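Local coordinates for protein DNA helicase RecQ (Deinococcus radiodurans, PDB 4Q48) that probably couples ATP hydrolysis to 3'-5' translocation that unwinds duplex DNA, and is represented here by its catalytic core of helicase, zinc-binding and RQC domains, at residues Gly236-Val241 with Glu280-Glu285; Gln418-Ala423 with Arg475-Leu480; Tyr482-Asp487 with Arg492-Ser497. All coordinates share one frame; numbering follows the deposited sequence.

Contact 1. Residues Gly236-Val241 with Glu280-Glu285; sequences GDAGIV and ERFLNE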
ATOM      1  N   GLY A 236     -17.409   2.288  26.144  1.00 36.85           N
ATOM      2  CA  GLY A 236     -18.044   3.534  25.743  1.00 35.14           C
ATOM      3  C   GLY A 236     -17.244   4.370  24.760  1.00 43.56           C
ATOM      4  O   GLY A 236     -17.418   5.577  24.693  1.00 44.33           O
ATOM      5  N   ASP A 237     -16.366   3.735  23.991  1.00 44.95           N
ATOM      6  CA  ASP A 237     -15.398   4.464  23.178  1.00 39.49           C
ATOM      7  C   ASP A 237     -15.870   4.706  21.756  1.00 37.30           C
ATOM      8  O   ASP A 237     -16.790   4.040  21.280  1.00 41.00           O
ATOM      9  CB  ASP A 237     -14.074   3.710  23.163  1.00 40.39           C
ATOM     10  CG  ASP A 237     -13.412   3.668  24.541  1.00 51.78           C
ATOM     11  OD1 ASP A 237     -13.724   4.550  25.405  1.00 47.32           O
ATOM     12  OD2 ASP A 237     -12.591   2.736  24.753  1.00 52.25           O
ATOM     13  N   ALA A 238     -15.250   5.667  21.075  1.00 35.42           N
ATOM     14  CA  ALA A 238     -15.550   5.879  19.658  1.00 36.85           C
ATOM     15  C   ALA A 238     -14.876   4.807  18.830  1.00 36.84           C
ATOM     16  O   ALA A 238     -13.718   4.464  19.058  1.00 35.34           O
ATOM     17  CB  ALA A 238     -15.116   7.227  19.200  1.00 32.05           C
ATOM     18  N   GLY A 239     -15.628   4.246  17.893  1.00 36.65           N
ATOM     19  CA  GLY A 239     -15.084   3.257  16.995  1.00 38.90           C
ATOM     20  C   GLY A 239     -15.785   3.299  15.663  1.00 39.82           C
ATOM     21  O   GLY A 239     -16.884   3.832  15.546  1.00 44.25           O
ATOM     22  N   ILE A 240     -15.137   2.725  14.657  1.00 40.32           N
ATOM     23  CA  ILE A 240     -15.726   2.536  13.339  1.00 37.73           C
ATOM     24  C   ILE A 240     -15.920   1.049  13.067  1.00 37.15           C
ATOM     25  O   ILE A 240     -15.016   0.274  13.302  1.00 36.16           O
ATOM     26  CB  ILE A 240     -14.846   3.105  12.233  1.00 34.06           C
ATOM     27  CG1 ILE A 240     -14.445   4.544  12.552  1.00 37.80           C
ATOM     28  CG2 ILE A 240     -15.564   2.982  10.898  1.00 35.35           C
ATOM     29  CD1 ILE A 240     -13.379   5.129  11.595  1.00 36.04           C
ATOM     30  N   VAL A 241     -17.107   0.652  12.620  1.00 39.94           N
ATOM     31  CA  VAL A 241     -17.366  -0.716  12.172  1.00 35.45           C
ATOM     32  C   VAL A 241     -17.591  -0.742  10.678  1.00 37.24           C
ATOM     33  O   VAL A 241     -18.577  -0.191  10.213  1.00 44.71           O
ATOM     34  CB  VAL A 241     -18.611  -1.313  12.842  1.00 35.41           C
ATOM     35  CG1 VAL A 241     -18.894  -2.711  12.293  1.00 32.08           C
ATOM     36  CG2 VAL A 241     -18.469  -1.292  14.354  1.00 36.79           C
ATOM     37  N   GLU A 280     -20.045  15.263  11.934  1.00 71.90           N
ATOM     38  CA  GLU A 280     -19.964  16.113  13.127  1.00 70.83           C
ATOM     39  C   GLU A 280     -20.271  15.348  14.424  1.00 63.69           C
ATOM     40  O   GLU A 280     -19.533  15.477  15.399  1.00 62.43           O
ATOM     41  CB  GLU A 280     -20.904  17.331  13.017  1.00 71.11           C
ATOM     42  CG  GLU A 280     -20.448  18.448  12.050  1.00 73.34           C
ATOM     43  CD  GLU A 280     -18.930  18.654  12.002  1.00 75.07           C
ATOM     44  OE1 GLU A 280     -18.327  18.982  13.048  1.00 68.31           O
ATOM     45  OE2 GLU A 280     -18.337  18.501  10.906  1.00 78.31           O
ATOM     46  N   ARG A 281     -21.315  14.527  14.447  1.00 56.90           N
ATOM     47  CA  ARG A 281     -21.593  13.792  15.680  1.00 59.55           C
ATOM     48  C   ARG A 281     -20.409  12.905  16.090  1.00 60.02           C
ATOM     49  O   ARG A 281     -20.080  12.787  17.276  1.00 54.71           O
ATOM     50  CB  ARG A 281     -22.857  12.948  15.556  1.00 55.48           C
ATOM     51  CG  ARG A 281     -24.140  13.708  15.780  1.00 52.44           C
ATOM     52  CD  ARG A 281     -25.193  12.775  16.392  1.00 50.93           C
ATOM     53  NE  ARG A 281     -24.752  12.206  17.665  1.00 49.87           N
ATOM     54  CZ  ARG A 281     -25.384  11.220  18.309  1.00 62.12           C
ATOM     55  NH1 ARG A 281     -26.488  10.683  17.792  1.00 65.43           N
ATOM     56  NH2 ARG A 281     -24.914  10.761  19.471  1.00 53.46           N
ATOM     57  N   PHE A 282     -19.768  12.297  15.102  1.00 58.00           N
ATOM     58  CA  PHE A 282     -18.582  11.505  15.354  1.00 52.36           C
ATOM     59  C   PHE A 282     -17.436  12.418  15.793  1.00 54.19           C
ATOM     60  O   PHE A 282     -16.785  12.159  16.798  1.00 54.17           O
ATOM     61  CB  PHE A 282     -18.196  10.706  14.106  1.00 46.19           C
ATOM     62  CG  PHE A 282     -17.191   9.611  14.365  1.00 50.15           C
ATOM     63  CD1 PHE A 282     -17.354   8.732  15.435  1.00 47.70           C
ATOM     64  CD2 PHE A 282     -16.095   9.438  13.526  1.00 48.36           C
ATOM     65  CE1 PHE A 282     -16.437   7.719  15.668  1.00 40.18           C
ATOM     66  CE2 PHE A 282     -15.178   8.432  13.752  1.00 42.87           C
ATOM     67  CZ  PHE A 282     -15.347   7.572  14.833  1.00 44.10           C
ATOM     68  N   LEU A 283     -17.233  13.515  15.063  1.00 57.95           N
ATOM     69  CA  LEU A 283     -16.072  14.386  15.247  1.00 53.86           C
ATOM     70  C   LEU A 283     -16.083  15.144  16.574  1.00 58.61           C
ATOM     71  O   LEU A 283     -15.024  15.424  17.140  1.00 57.56           O
ATOM     72  CB  LEU A 283     -16.004  15.429  14.129  1.00 60.44           C
ATOM     73  CG  LEU A 283     -16.052  15.167  12.621  1.00 67.61           C
ATOM     74  CD1 LEU A 283     -16.007  16.490  11.851  1.00 72.52           C
ATOM     75  CD2 LEU A 283     -15.022  14.188  12.101  1.00 71.13           C
ATOM     76  N   ASN A 284     -17.280  15.484  17.054  1.00 62.57           N
ATOM     77  CA  ASN A 284     -17.440  16.469  18.133  1.00 60.15           C
ATOM     78  C   ASN A 284     -17.917  15.881  19.428  1.00 54.08           C
ATOM     79  O   ASN A 284     -17.862  16.536  20.465  1.00 48.18           O
ATOM     80  CB  ASN A 284     -18.464  17.557  17.758  1.00 55.56           C
ATOM     81  CG  ASN A 284     -18.068  18.357  16.546  1.00 60.32           C
ATOM     82  OD1 ASN A 284     -16.895  18.391  16.152  1.00 59.37           O
ATOM     83  ND2 ASN A 284     -19.054  19.017  15.937  1.00 62.41           N
ATOM     84  N   GLU A 285     -18.419  14.659  19.372  1.00 53.74           N
ATOM     85  CA  GLU A 285     -18.913  14.047  20.588  1.00 52.53           C
ATOM     86  C   GLU A 285     -18.057  12.867  20.986  1.00 49.57           C
ATOM     87  O   GLU A 285     -17.109  12.501  20.293  1.00 55.80           O
ATOM     88  CB  GLU A 285     -20.364  13.614  20.433  1.00 51.73           C
ATOM     89  CG  GLU A 285     -21.293  14.739  20.048  1.00 54.61           C
ATOM     90  CD  GLU A 285     -22.730  14.274  19.845  1.00 55.90           C
ATOM     91  OE1 GLU A 285     -23.136  13.278  20.493  1.00 59.34           O
ATOM     92  OE2 GLU A 285     -23.447  14.902  19.035  1.00 54.21           O
TER
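F282 reaches from helix 272-284 to A238, G239 and I240 on strand 238-242, and its ring supplies every contact that the helix makes here. CB starts the reach: with CG anti to the backbone N (chi1 -166°), the side chain leaves the helix on a course that carries the ring to the strand. CB, CG and the two CD atoms make no close contact with 236-241; contact begins at the CE atoms. CE1 of F282 lies 3.8 Å from CB of A238, whose methyl group points toward the helix. The same ring carbon comes within 3.9 Å of the carbonyl O of G239, an approach oblique to the ring. At the tip, CZ of F282 is 3.9 Å from CG1 of I240, and the neighbouring CE2 is 4.1 Å from that same CG1. The I240 and F282 side chains cross at about a right angle; the ring reaches from A238 to I240 because CE1 serves the first and CZ and CE2 the second. No hydrogen bond joins the two segments, and the contact is buried and mainly apolar.

V288, V290 and V305 also touch F282, so the ring packs against strands 289-292 and 305-310, which flank strand 238-242 in the sheet. The axes of strand 238-241 and helix 280-284 are 10.0 Å apart at closest approach, with N-to-C directions 140° apart. Helix 272-284 is the connection of a beta-alpha-beta crossover between strands 263-266 and 289-292, laid against the parallel sheet of the second RecA-like helicase domain.

Contact 2. Residues Gln418-Ala423 with Arg475-Leu480; sequences QMALSA and RQLVSL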
ATOM      1  N   GLN A 418      13.466 -25.201   2.027  1.00 30.67           N
ATOM      2  CA  GLN A 418      14.853 -25.158   1.541  1.00 28.92           C
ATOM      3  C   GLN A 418      15.012 -26.049   0.297  1.00 30.08           C
ATOM      4  O   GLN A 418      15.544 -25.604  -0.731  1.00 29.94           O
ATOM      5  CB  GLN A 418      15.839 -25.596   2.613  1.00 26.96           C
ATOM      6  CG  GLN A 418      15.924 -24.739   3.875  1.00 28.40           C
ATOM      7  CD  GLN A 418      16.784 -25.413   4.970  1.00 35.14           C
ATOM      8  OE1 GLN A 418      17.158 -26.594   4.864  1.00 41.12           O
ATOM      9  NE2 GLN A 418      17.097 -24.668   6.011  1.00 29.77           N
ATOM     10  N   MET A 419      14.527 -27.291   0.376  1.00 30.12           N
ATOM     11  CA  MET A 419      14.578 -28.176  -0.781  1.00 25.80           C
ATOM     12  C   MET A 419      13.967 -27.510  -1.997  1.00 31.00           C
ATOM     13  O   MET A 419      14.525 -27.546  -3.097  1.00 35.60           O
ATOM     14  CB  MET A 419      13.851 -29.459  -0.524  1.00 23.40           C
ATOM     15  CG  MET A 419      14.618 -30.465   0.206  1.00 24.05           C
ATOM     16  SD  MET A 419      13.539 -31.870   0.531  1.00 48.96           S
ATOM     17  CE  MET A 419      14.110 -32.295   2.187  1.00 38.10           C
ATOM     18  N   ALA A 420      12.836 -26.860  -1.785  1.00 32.52           N
ATOM     19  CA  ALA A 420      12.123 -26.273  -2.898  1.00 33.35           C
ATOM     20  C   ALA A 420      12.908 -25.105  -3.459  1.00 28.91           C
ATOM     21  O   ALA A 420      13.100 -25.027  -4.667  1.00 26.76           O
ATOM     22  CB  ALA A 420      10.717 -25.847  -2.476  1.00 26.43           C
ATOM     23  N   LEU A 421      13.402 -24.233  -2.585  1.00 29.25           N
ATOM     24  CA  LEU A 421      14.173 -23.076  -3.040  1.00 30.50           C
ATOM     25  C   LEU A 421      15.453 -23.516  -3.796  1.00 34.03           C
ATOM     26  O   LEU A 421      15.830 -22.900  -4.798  1.00 28.98           O
ATOM     27  CB  LEU A 421      14.522 -22.159  -1.865  1.00 23.55           C
ATOM     28  CG  LEU A 421      13.358 -21.442  -1.152  1.00 27.23           C
ATOM     29  CD1 LEU A 421      13.851 -20.772   0.103  1.00 28.22           C
ATOM     30  CD2 LEU A 421      12.565 -20.433  -1.991  1.00 24.31           C
ATOM     31  N   SER A 422      16.118 -24.578  -3.347  1.00 31.80           N
ATOM     32  CA  SER A 422      17.316 -24.970  -4.072  1.00 35.15           C
ATOM     33  C   SER A 422      16.921 -25.511  -5.433  1.00 37.67           C
ATOM     34  O   SER A 422      17.559 -25.191  -6.450  1.00 37.77           O
ATOM     35  CB  SER A 422      18.139 -25.979  -3.299  1.00 29.93           C
ATOM     36  OG  SER A 422      18.572 -25.376  -2.095  1.00 42.36           O
ATOM     37  N   ALA A 423      15.828 -26.267  -5.449  1.00 35.13           N
ATOM     38  CA  ALA A 423      15.378 -26.946  -6.646  1.00 31.74           C
ATOM     39  C   ALA A 423      15.166 -25.935  -7.763  1.00 35.29           C
ATOM     40  O   ALA A 423      15.614 -26.120  -8.901  1.00 35.14           O
ATOM     41  CB  ALA A 423      14.093 -27.695  -6.360  1.00 26.55           C
ATOM     42  N   ARG A 475       3.131 -22.714  -3.086  1.00 34.35           N
ATOM     43  CA  ARG A 475       2.227 -21.573  -3.045  1.00 29.00           C
ATOM     44  C   ARG A 475       2.609 -20.705  -1.895  1.00 30.59           C
ATOM     45  O   ARG A 475       2.607 -19.474  -1.974  1.00 33.44           O
ATOM     46  CB  ARG A 475       0.772 -22.014  -2.936  1.00 33.86           C
ATOM     47  CG  ARG A 475       0.193 -22.482  -4.268  1.00 47.45           C
ATOM     48  CD  ARG A 475      -1.312 -22.697  -4.213  1.00 47.20           C
ATOM     49  NE  ARG A 475      -1.669 -23.668  -3.184  1.00 53.26           N
ATOM     50  CZ  ARG A 475      -1.724 -24.983  -3.399  1.00 45.02           C
ATOM     51  NH1 ARG A 475      -1.466 -25.452  -4.616  1.00 45.64           N
ATOM     52  NH2 ARG A 475      -2.059 -25.817  -2.412  1.00 33.50           N
ATOM     53  N   GLN A 476       2.981 -21.370  -0.822  1.00 33.49           N
ATOM     54  CA  GLN A 476       3.280 -20.683   0.403  1.00 33.97           C
ATOM     55  C   GLN A 476       4.521 -19.830   0.203  1.00 33.36           C
ATOM     56  O   GLN A 476       4.550 -18.661   0.615  1.00 29.80           O
ATOM     57  CB  GLN A 476       3.461 -21.692   1.540  1.00 37.67           C
ATOM     58  CG  GLN A 476       3.276 -21.049   2.877  1.00 43.67           C
ATOM     59  CD  GLN A 476       1.817 -20.696   3.147  1.00 49.07           C
ATOM     60  OE1 GLN A 476       0.903 -21.501   2.904  1.00 42.60           O
ATOM     61  NE2 GLN A 476       1.589 -19.445   3.561  1.00 46.91           N
ATOM     62  N   LEU A 477       5.523 -20.398  -0.477  1.00 30.60           N
ATOM     63  CA  LEU A 477       6.759 -19.665  -0.738  1.00 29.69           C
ATOM     64  C   LEU A 477       6.478 -18.541  -1.715  1.00 30.15           C
ATOM     65  O   LEU A 477       7.070 -17.461  -1.623  1.00 31.26           O
ATOM     66  CB  LEU A 477       7.853 -20.584  -1.276  1.00 27.31           C
ATOM     67  CG  LEU A 477       8.498 -21.479  -0.217  1.00 24.63           C
ATOM     68  CD1 LEU A 477       9.331 -22.585  -0.860  1.00 22.51           C
ATOM     69  CD2 LEU A 477       9.311 -20.651   0.729  1.00 21.00           C
ATOM     70  N   VAL A 478       5.551 -18.780  -2.634  1.00 31.38           N
ATOM     71  CA  VAL A 478       5.193 -17.742  -3.589  1.00 34.77           C
ATOM     72  C   VAL A 478       4.484 -16.630  -2.842  1.00 32.89           C
ATOM     73  O   VAL A 478       4.869 -15.460  -2.971  1.00 33.19           O
ATOM     74  CB  VAL A 478       4.305 -18.258  -4.750  1.00 31.04           C
ATOM     75  CG1 VAL A 478       3.825 -17.090  -5.595  1.00 23.53           C
ATOM     76  CG2 VAL A 478       5.089 -19.224  -5.613  1.00 30.63           C
ATOM     77  N   SER A 479       3.461 -16.989  -2.064  1.00 31.03           N
ATOM     78  CA  SER A 479       2.661 -15.970  -1.373  1.00 31.07           C
ATOM     79  C   SER A 479       3.457 -15.093  -0.453  1.00 31.50           C
ATOM     80  O   SER A 479       3.155 -13.914  -0.339  1.00 36.31           O
ATOM     81  CB  SER A 479       1.529 -16.593  -0.581  1.00 24.98           C
ATOM     82  OG  SER A 479       0.549 -17.053  -1.476  1.00 40.08           O
ATOM     83  N   LEU A 480       4.491 -15.647   0.173  1.00 28.18           N
ATOM     84  CA  LEU A 480       5.261 -14.890   1.144  1.00 27.07           C
ATOM     85  C   LEU A 480       6.447 -14.158   0.480  1.00 34.37           C
ATOM     86  O   LEU A 480       7.208 -13.424   1.138  1.00 35.62           O
ATOM     87  CB  LEU A 480       5.714 -15.821   2.269  1.00 28.17           C
ATOM     88  CG  LEU A 480       4.521 -16.320   3.127  1.00 37.87           C
ATOM     89  CD1 LEU A 480       4.819 -17.552   3.989  1.00 34.71           C
ATOM     90  CD2 LEU A 480       3.940 -15.211   4.016  1.00 32.73           C
TER
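L477 projects from helix 467-479 toward helix 414-426 and meets A420 and L421 there, in a small, buried contact between two helices of the RQC domain.

The direct interactions are all apolar, and they converge on a single methyl group. CD1 of L477 lies 3.9 Å from CB of A420 and 4.0 Å from CD2 of L421, while CG of L421 is slightly farther from this same CD1. The two leucines cross obliquely. In L477, chi1 of -76° sets CG anti to the carbonyl carbon, and chi2 near 167° then directs CD1 to A420 and L421. L421 starts off to the side of its partner and closes the gap with its CD2 branch, whereas the short A420 side chain points toward the other helix. The closest pair of backbones is that of L421 and L477, whose CA atoms are 8.5 Å apart.

Polar interactions contribute nothing across the interface; they hold each segment to its own helix or to other elements. Within 418-423, S422 N donates to O of Q418 over 2.9 Å, and OG of S422 adds a weak bond to the same oxygen. On the other side, S479 N is bonded to O of R475, and the hydroxyl of S479 is hydrogen-bonded to D370 of helix 359-376.

I500 of helix 498-501 touches both L421 and L477, closing over the leucine pair, and L483 of strand 483-484 does likewise; these two residues place the contact inside the winged-helix-type RQC domain, next to its beta hairpin. Helix 359-376, of the zinc-binding region, borders it: at the C-terminal end of helix 467-479, its T374 packs against S479 and L480.

Contact 3. Residues Tyr482-Asp487 with Arg492-Ser497; sequences YLSADD and RATGKS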
ATOM      1  N   TYR A 482       9.060 -15.557  -1.104  1.00 34.86           N
ATOM      2  CA  TYR A 482      10.312 -16.284  -1.215  1.00 29.48           C
ATOM      3  C   TYR A 482      10.476 -16.725  -2.646  1.00 31.42           C
ATOM      4  O   TYR A 482      11.594 -16.878  -3.128  1.00 34.48           O
ATOM      5  CB  TYR A 482      10.348 -17.475  -0.295  1.00 30.63           C
ATOM      6  CG  TYR A 482      10.425 -17.098   1.153  1.00 39.51           C
ATOM      7  CD1 TYR A 482      11.627 -16.708   1.727  1.00 35.23           C
ATOM      8  CD2 TYR A 482       9.287 -17.097   1.950  1.00 39.17           C
ATOM      9  CE1 TYR A 482      11.683 -16.357   3.051  1.00 36.49           C
ATOM     10  CE2 TYR A 482       9.348 -16.744   3.255  1.00 33.01           C
ATOM     11  CZ  TYR A 482      10.538 -16.380   3.799  1.00 34.25           C
ATOM     12  OH  TYR A 482      10.575 -16.031   5.120  1.00 55.11           O
ATOM     13  N   LEU A 483       9.359 -16.897  -3.341  1.00 32.37           N
ATOM     14  CA  LEU A 483       9.407 -17.104  -4.783  1.00 35.56           C
ATOM     15  C   LEU A 483       8.606 -16.024  -5.455  1.00 35.65           C
ATOM     16  O   LEU A 483       7.663 -15.490  -4.892  1.00 34.63           O
ATOM     17  CB  LEU A 483       8.862 -18.454  -5.193  1.00 32.62           C
ATOM     18  CG  LEU A 483       9.646 -19.641  -4.703  1.00 27.16           C
ATOM     19  CD1 LEU A 483       8.839 -20.863  -5.032  1.00 28.47           C
ATOM     20  CD2 LEU A 483      10.975 -19.659  -5.359  1.00 31.36           C
ATOM     21  N   SER A 484       8.971 -15.740  -6.693  1.00 43.18           N
ATOM     22  CA  SER A 484       8.283 -14.731  -7.472  1.00 43.32           C
ATOM     23  C   SER A 484       7.825 -15.456  -8.714  1.00 47.86           C
ATOM     24  O   SER A 484       8.571 -16.269  -9.286  1.00 46.85           O
ATOM     25  CB  SER A 484       9.204 -13.564  -7.806  1.00 38.39           C
ATOM     26  OG  SER A 484       8.452 -12.463  -8.243  1.00 52.96           O
ATOM     27  N   ALA A 485       6.577 -15.230  -9.100  1.00 49.24           N
ATOM     28  CA  ALA A 485       6.024 -16.018 -10.188  1.00 51.82           C
ATOM     29  C   ALA A 485       6.153 -15.334 -11.519  1.00 60.18           C
ATOM     30  O   ALA A 485       6.893 -15.784 -12.365  1.00 63.36           O
ATOM     31  CB  ALA A 485       4.575 -16.353  -9.936  1.00 52.44           C
ATOM     32  N   ASP A 486       5.488 -14.200 -11.666  1.00 63.93           N
ATOM     33  CA  ASP A 486       4.956 -13.778 -12.966  1.00 72.50           C
ATOM     34  C   ASP A 486       5.901 -13.721 -14.191  1.00 78.03           C
ATOM     35  O   ASP A 486       5.603 -13.065 -15.196  1.00 89.18           O
ATOM     36  CB  ASP A 486       4.227 -12.449 -12.746  1.00 85.73           C
ATOM     37  CG  ASP A 486       3.007 -12.613 -11.805  1.00 87.14           C
ATOM     38  OD1 ASP A 486       2.012 -13.282 -12.215  1.00 82.56           O
ATOM     39  OD2 ASP A 486       3.074 -12.117 -10.647  1.00 84.45           O
ATOM     40  N   ASP A 487       7.018 -14.440 -14.105  1.00 69.24           N
ATOM     41  CA  ASP A 487       7.418 -15.294 -15.206  1.00 62.36           C
ATOM     42  C   ASP A 487       6.153 -16.114 -15.438  1.00 71.35           C
ATOM     43  O   ASP A 487       5.412 -16.416 -14.500  1.00 71.92           O
ATOM     44  CB  ASP A 487       8.608 -16.171 -14.849  1.00 63.73           C
ATOM     45  CG  ASP A 487       9.124 -16.958 -16.031  1.00 71.87           C
ATOM     46  OD1 ASP A 487       8.292 -17.441 -16.819  1.00 68.61           O
ATOM     47  OD2 ASP A 487      10.359 -17.112 -16.170  1.00 75.79           O
ATOM     48  N   ARG A 492      10.903 -17.899  -9.757  1.00 40.33           N
ATOM     49  CA  ARG A 492      12.243 -17.356  -9.548  1.00 35.54           C
ATOM     50  C   ARG A 492      12.497 -17.230  -8.053  1.00 40.88           C
ATOM     51  O   ARG A 492      11.668 -16.645  -7.329  1.00 39.91           O
ATOM     52  CB  ARG A 492      12.368 -15.961 -10.168  1.00 40.31           C
ATOM     53  CG  ARG A 492      12.029 -15.829 -11.650  1.00 60.33           C
ATOM     54  CD  ARG A 492      12.178 -14.354 -12.118  1.00 81.55           C
ATOM     55  NE  ARG A 492      12.177 -14.172 -13.578  1.00 81.71           N
ATOM     56  CZ  ARG A 492      13.244 -14.320 -14.360  1.00 78.06           C
ATOM     57  NH1 ARG A 492      14.427 -14.639 -13.835  1.00 71.98           N
ATOM     58  NH2 ARG A 492      13.132 -14.126 -15.671  1.00 82.26           N
ATOM     59  N   ALA A 493      13.656 -17.680  -7.582  1.00 37.38           N
ATOM     60  CA  ALA A 493      14.035 -17.387  -6.195  1.00 32.56           C
ATOM     61  C   ALA A 493      14.319 -15.916  -6.045  1.00 26.38           C
ATOM     62  O   ALA A 493      15.145 -15.380  -6.741  1.00 31.08           O
ATOM     63  CB  ALA A 493      15.255 -18.196  -5.771  1.00 32.75           C
ATOM     64  N   THR A 494      13.601 -15.250  -5.162  1.00 30.61           N
ATOM     65  CA  THR A 494      13.847 -13.832  -4.899  1.00 31.53           C
ATOM     66  C   THR A 494      15.024 -13.630  -3.934  1.00 34.67           C
ATOM     67  O   THR A 494      15.565 -14.597  -3.391  1.00 30.12           O
ATOM     68  CB  THR A 494      12.637 -13.147  -4.293  1.00 31.88           C
ATOM     69  OG1 THR A 494      12.555 -13.515  -2.909  1.00 34.60           O
ATOM     70  CG2 THR A 494      11.356 -13.526  -5.027  1.00 29.47           C
ATOM     71  N   GLY A 495      15.416 -12.373  -3.722  1.00 33.36           N
ATOM     72  CA  GLY A 495      16.425 -12.065  -2.727  1.00 27.60           C
ATOM     73  C   GLY A 495      16.066 -12.582  -1.352  1.00 33.31           C
ATOM     74  O   GLY A 495      16.911 -13.179  -0.683  1.00 33.29           O
ATOM     75  N   LYS A 496      14.801 -12.395  -0.962  1.00 35.15           N
ATOM     76  CA  LYS A 496      14.254 -12.836   0.329  1.00 32.73           C
ATOM     77  C   LYS A 496      14.526 -14.334   0.607  1.00 31.90           C
ATOM     78  O   LYS A 496      14.472 -14.797   1.744  1.00 37.26           O
ATOM     79  CB  LYS A 496      12.737 -12.535   0.392  1.00 31.56           C
ATOM     80  CG  LYS A 496      12.142 -12.540   1.794  1.00 35.69           C
ATOM     81  CD  LYS A 496      10.606 -12.404   1.852  1.00 38.77           C
ATOM     82  CE  LYS A 496      10.180 -12.089   3.320  1.00 51.24           C
ATOM     83  NZ  LYS A 496       8.784 -12.528   3.718  1.00 46.33           N
ATOM     84  N   SER A 497      14.855 -15.081  -0.426  1.00 28.93           N
ATOM     85  CA  SER A 497      15.119 -16.502  -0.276  1.00 31.98           C
ATOM     86  C   SER A 497      16.314 -16.835   0.622  1.00 34.94           C
ATOM     87  O   SER A 497      16.421 -17.970   1.093  1.00 35.03           O
ATOM     88  CB  SER A 497      15.343 -17.136  -1.650  1.00 30.43           C
ATOM     89  OG  SER A 497      16.638 -16.774  -2.134  1.00 36.67           O
TER
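The ring of Y482 has K496 CD over one face, 4.3 Å above the plane and offset toward the rim, while CA of S497 approaches its edge near the ring plane. K496 O lies 3.4 Å from CD1 of Y482. CG of Y482 is anti to the carbonyl carbon (chi1 -69°), which brings the ring across the extended K496 chain at a slant. The phenol OH is hydrogen-bonded to Q505, and K496 NZ to O of L480. These residues stand at the base of a beta hairpin, strands 483-484 and 492-493, consistent with the wing of the winged-helix RQC domain.

Nearer the hairpin turn, the carboxylate of D487 and the guanidinium of R492 are turned 41° apart, and OD2 of D487 sits 4.1 Å from NH2 of R492, well out of the guanidinium plane; attraction between charges is all the geometry supports.

S484 and R492 form an antiparallel hydrogen-bonded pair, with S484 N to R492 O and R492 N to S484 O both 2.9 Å and in the carbonyl planes. L483 and A493 make the adjoining non-hydrogen-bonded pair. T494 N donates to O of Y482 over 3.3 Å from above the carbonyl plane, and CG2 of T494 packs 3.5 Å from CB of S484. O of T494 accepts from both N and OG of S497, the hydroxyl lying 2.7 Å from that oxygen and nearly along its C=O axis.

From the N terminus, contact 1 comes first: it closes a loop running from strand 238-242 through helix 246-258 and strand 263-266 to helix 272-284, within the second helicase domain. The chain then passes through the zinc-binding region, and contact 2 closes a longer loop, with helices but no strands, between helices 414-426 and 467-479. Contact 3 follows at once as a short hairpin. The three are in series, with no nesting or crossing. Contact 1 stands apart, its centre about 45 Å from that of contact 2, whereas the centres of contacts 2 and 3 are about 8 Å apart: L477 O to L483 N, 2.9 Å, probably bonds helix end to hairpin in one RQC domain.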